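Local atomic coordinates of dihydropteroate synthase (Anaplasma phagocytophilum, PDB entry 6UCZ), a protein that catalyses the joining of a dihydropterin pyrophosphate to p-aminobenzoate to give dihydropteroate, a step of folate synthesis, and binds a pterin monophosphate in its pocket. Residues 110-115 / 129-134. Numbering follows the deposited sequence.
Sequences EVSIDT and VDYIND. With PMM (pterin-6-yl-methyl-monophosphate), chain C.
Asp114 and Asn133 lie side by side on adjacent parallel strands and point the same way, into the pterin pocket. Their carboxylate and amide planes are turned 38° apart, and no hydrogen bond joins the two groups. In Asn133, CG stands anti to the backbone N (chi1 174°), which carries the amide out to the ligand. Two hydrogen bonds to the pterin and one to Asp71 set the amide's rotation: OD1 accepts from PMM N2 at 2.8 Å in a nearly straight bond, and ND2 donates to PMM N1 at 3.2 Å. Asp114 OD2 lies 2.9 Å from PMM N8 and forms a salt bridge with Arg274; its OD1 is hydrogen-bonded to Gln135. Ser112 OG lies 3.2 Å from Asn133 CB. Asp71 is hydrogen-bonded to both Ser112 OG and Asn133 ND2, a second-shell link behind the pocket.

Ile113 N donates to Tyr131 O and Asn133 N to Ile113 O, which puts Ser112, Asp114, Tyr131 and Asn133 on one face, Ile113 and Ile132 on the other. At the far end, Tyr131 OH donates to Glu110 OE1 at 2.6 Å, from above the carboxylate plane. Glu110 OE2 forms a salt bridge with Lys153. Asp130 OD2 uses its anti lone pair to accept from Val111 N at 3.0 Å, and is also hydrogen-bonded to His105. Val129 CG1 meets Val111 CG1 at 3.7 Å.

Strand 110-115, helix 118-127 and strand 131-134 form a beta-alpha-beta unit of the TIM barrel. The helix packs on Ile113, Val129 and Ile132. Helix 97-106 covers Val111 and Val129, and strand 69-73 flanks strand 110-115.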
ATOM      1  N   GLU A 110      -5.036  12.007  -5.719  1.00 34.53           N
ATOM      2  CA  GLU A 110      -4.142  11.225  -6.563  1.00 34.88           C
ATOM      3  C   GLU A 110      -4.658   9.802  -6.742  1.00 31.73           C
ATOM      4  O   GLU A 110      -5.544   9.339  -6.025  1.00 31.04           O
ATOM      5  CB  GLU A 110      -2.729  11.215  -5.986  1.00 33.12           C
ATOM      6  CG  GLU A 110      -2.110  12.601  -5.920  1.00 40.14           C
ATOM      7  CD  GLU A 110      -0.766  12.603  -5.230  1.00 43.65           C
ATOM      8  OE1 GLU A 110      -0.724  12.365  -3.998  1.00 38.83           O
ATOM      9  OE2 GLU A 110       0.249  12.814  -5.931  1.00 44.16           O
ATOM     10  N   VAL A 111      -4.070   9.093  -7.708  1.00 34.60           N
ATOM     11  CA  VAL A 111      -4.437   7.713  -8.006  1.00 30.20           C
ATOM     12  C   VAL A 111      -3.176   6.858  -7.979  1.00 33.93           C
ATOM     13  O   VAL A 111      -2.137   7.247  -8.526  1.00 33.31           O
ATOM     14  CB  VAL A 111      -5.150   7.592  -9.373  1.00 30.93           C
ATOM     15  CG1 VAL A 111      -5.557   6.133  -9.655  1.00 27.40           C
ATOM     16  CG2 VAL A 111      -6.357   8.532  -9.435  1.00 27.96           C
ATOM     17  N   SER A 112      -3.282   5.690  -7.349  1.00 31.78           N
ATOM     18  CA  SER A 112      -2.205   4.714  -7.224  1.00 26.61           C
ATOM     19  C   SER A 112      -2.632   3.423  -7.913  1.00 26.58           C
ATOM     20  O   SER A 112      -3.803   3.036  -7.840  1.00 31.37           O
ATOM     21  CB  SER A 112      -1.894   4.444  -5.731  1.00 29.88           C
ATOM     22  OG  SER A 112      -0.890   3.460  -5.590  1.00 45.32           O
ATOM     23  N   ILE A 113      -1.704   2.759  -8.598  1.00 30.78           N
ATOM     24  CA  ILE A 113      -1.993   1.461  -9.204  1.00 30.61           C
ATOM     25  C   ILE A 113      -1.339   0.378  -8.359  1.00 26.20           C
ATOM     26  O   ILE A 113      -0.110   0.341  -8.214  1.00 29.34           O
ATOM     27  CB  ILE A 113      -1.548   1.394 -10.682  1.00 32.22           C
ATOM     28  CG1 ILE A 113      -1.805  -0.004 -11.268  1.00 27.27           C
ATOM     29  CG2 ILE A 113      -0.082   1.786 -10.880  1.00 29.74           C
ATOM     30  CD1 ILE A 113      -3.254  -0.424 -11.248  1.00 27.13           C
ATOM     31  N   ASP A 114      -2.161  -0.482  -7.763  1.00 23.55           N
ATOM     32  CA  ASP A 114      -1.669  -1.556  -6.900  1.00 24.54           C
ATOM     33  C   ASP A 114      -1.472  -2.768  -7.798  1.00 30.39           C
ATOM     34  O   ASP A 114      -2.437  -3.436  -8.175  1.00 27.10           O
ATOM     35  CB  ASP A 114      -2.645  -1.835  -5.760  1.00 25.79           C
ATOM     36  CG  ASP A 114      -2.139  -2.885  -4.784  1.00 38.55           C
ATOM     37  OD1 ASP A 114      -1.141  -3.596  -5.065  1.00 35.77           O
ATOM     38  OD2 ASP A 114      -2.747  -2.987  -3.698  1.00 37.30           O
ATOM     39  N   THR A 115      -0.222  -3.029  -8.177  1.00 26.56           N
ATOM     40  CA  THR A 115       0.070  -4.130  -9.080  1.00 27.81           C
ATOM     41  C   THR A 115       1.480  -4.623  -8.810  1.00 32.69           C
ATOM     42  O   THR A 115       2.339  -3.872  -8.339  1.00 35.71           O
ATOM     43  CB  THR A 115      -0.071  -3.716 -10.552  1.00 31.64           C
ATOM     44  OG1 THR A 115       0.214  -4.830 -11.399  1.00 31.66           O
ATOM     45  CG2 THR A 115       0.900  -2.591 -10.893  1.00 33.41           C
ATOM     46  N   VAL A 129      -2.022   7.835 -13.803  1.00 35.43           N
ATOM     47  CA  VAL A 129      -1.925   7.620 -12.357  1.00 36.38           C
ATOM     48  C   VAL A 129      -0.658   8.279 -11.818  1.00 34.92           C
ATOM     49  O   VAL A 129       0.287   8.594 -12.551  1.00 36.48           O
ATOM     50  CB  VAL A 129      -1.990   6.135 -11.941  1.00 37.15           C
ATOM     51  CG1 VAL A 129      -3.265   5.484 -12.440  1.00 32.76           C
ATOM     52  CG2 VAL A 129      -0.746   5.352 -12.380  1.00 42.80           C
ATOM     53  N   ASP A 130      -0.671   8.527 -10.512  1.00 31.57           N
ATOM     54  CA  ASP A 130       0.374   9.267  -9.818  1.00 38.97           C
ATOM     55  C   ASP A 130       1.364   8.382  -9.082  1.00 36.85           C
ATOM     56  O   ASP A 130       2.499   8.808  -8.857  1.00 35.90           O
ATOM     57  CB  ASP A 130      -0.266  10.238  -8.817  1.00 34.97           C
ATOM     58  CG  ASP A 130      -1.240  11.187  -9.489  1.00 36.22           C
ATOM     59  OD1 ASP A 130      -0.764  12.175 -10.071  1.00 36.75           O
ATOM     60  OD2 ASP A 130      -2.460  10.923  -9.471  1.00 34.50           O
ATOM     61  N   TYR A 131       0.959   7.180  -8.687  1.00 25.97           N
ATOM     62  CA  TYR A 131       1.818   6.273  -7.940  1.00 31.48           C
ATOM     63  C   TYR A 131       1.766   4.891  -8.558  1.00 29.26           C
ATOM     64  O   TYR A 131       0.702   4.446  -8.997  1.00 32.01           O
ATOM     65  CB  TYR A 131       1.388   6.104  -6.455  1.00 25.77           C
ATOM     66  CG  TYR A 131       1.310   7.346  -5.601  1.00 30.80           C
ATOM     67  CD1 TYR A 131       0.230   8.214  -5.687  1.00 28.09           C
ATOM     68  CD2 TYR A 131       2.286   7.602  -4.651  1.00 28.82           C
ATOM     69  CE1 TYR A 131       0.155   9.348  -4.878  1.00 28.81           C
ATOM     70  CE2 TYR A 131       2.224   8.711  -3.844  1.00 32.47           C
ATOM     71  CZ  TYR A 131       1.159   9.581  -3.952  1.00 30.15           C
ATOM     72  OH  TYR A 131       1.126  10.681  -3.134  1.00 35.58           O
ATOM     73  N   ILE A 132       2.907   4.206  -8.555  1.00 27.90           N
ATOM     74  CA  ILE A 132       2.926   2.750  -8.611  1.00 28.59           C
ATOM     75  C   ILE A 132       2.973   2.228  -7.182  1.00 30.31           C
ATOM     76  O   ILE A 132       3.911   2.525  -6.431  1.00 29.46           O
ATOM     77  CB  ILE A 132       4.127   2.212  -9.399  1.00 34.89           C
ATOM     78  CG1 ILE A 132       4.244   2.846 -10.785  1.00 31.28           C
ATOM     79  CG2 ILE A 132       4.022   0.681  -9.515  1.00 30.51           C
ATOM     80  CD1 ILE A 132       5.528   2.452 -11.482  1.00 34.02           C
ATOM     81  N   ASN A 133       1.967   1.469  -6.787  1.00 28.29           N
ATOM     82  CA  ASN A 133       2.018   0.764  -5.510  1.00 26.61           C
ATOM     83  C   ASN A 133       2.513  -0.641  -5.845  1.00 27.46           C
ATOM     84  O   ASN A 133       1.729  -1.561  -6.070  1.00 27.76           O
ATOM     85  CB  ASN A 133       0.660   0.772  -4.820  1.00 21.55           C
ATOM     86  CG  ASN A 133       0.641  -0.078  -3.574  1.00 28.25           C
ATOM     87  OD1 ASN A 133       1.693  -0.456  -3.041  1.00 29.67           O
ATOM     88  ND2 ASN A 133      -0.555  -0.422  -3.123  1.00 24.44           N
ATOM     89  N   ASP A 134       3.837  -0.794  -5.905  1.00 30.18           N
ATOM     90  CA  ASP A 134       4.446  -2.048  -6.361  1.00 29.21           C
ATOM     91  C   ASP A 134       4.426  -3.028  -5.207  1.00 29.37           C
ATOM     92  O   ASP A 134       5.417  -3.199  -4.488  1.00 31.17           O
ATOM     93  CB  ASP A 134       5.867  -1.836  -6.868  1.00 28.14           C
ATOM     94  CG  ASP A 134       6.534  -3.143  -7.309  1.00 37.18           C
ATOM     95  OD1 ASP A 134       5.832  -4.166  -7.472  1.00 33.10           O
ATOM     96  OD2 ASP A 134       7.768  -3.143  -7.490  1.00 39.54           O
TER
HETATM   97  N5  PMM C 301      -1.803  -4.962   1.371  1.00 23.60           N
HETATM   98  C6  PMM C 301      -2.570  -5.514   0.424  1.00 27.14           C
HETATM   99  C7  PMM C 301      -2.486  -5.098  -0.891  1.00 21.05           C
HETATM  100  N8  PMM C 301      -1.650  -4.150  -1.329  1.00 23.12           N
HETATM  101  N1  PMM C 301      -0.042  -2.613  -0.826  1.00 21.58           N
HETATM  102  C2  PMM C 301       0.756  -2.033   0.063  1.00 23.88           C
HETATM  103  N2  PMM C 301       1.617  -1.089  -0.332  1.00 21.81           N
HETATM  104  N3  PMM C 301       0.760  -2.364   1.391  1.00 19.77           N
HETATM  105  C4  PMM C 301      -0.034  -3.328   1.968  1.00 21.14           C
HETATM  106  O4  PMM C 301       0.047  -3.588   3.168  1.00 28.24           O
HETATM  107  C4A PMM C 301      -0.938  -4.001   1.012  1.00 22.95           C
HETATM  108  C8A PMM C 301      -0.888  -3.604  -0.374  1.00 22.85           C
HETATM  109  C9  PMM C 301      -3.468  -6.638   0.876  1.00 33.17           C
HETATM  110  O10 PMM C 301      -4.536  -6.097   1.680  1.00 46.55           O
HETATM  111  PA  PMM C 301      -6.065  -6.021   1.156  1.00 48.26           P
HETATM  112  O1P PMM C 301      -6.870  -5.600   2.396  1.00 53.73           O
HETATM  113  O2P PMM C 301      -6.500  -7.437   0.803  1.00 53.51           O
HETATM  114  O3P PMM C 301      -6.172  -5.063   0.016  1.00 45.81           O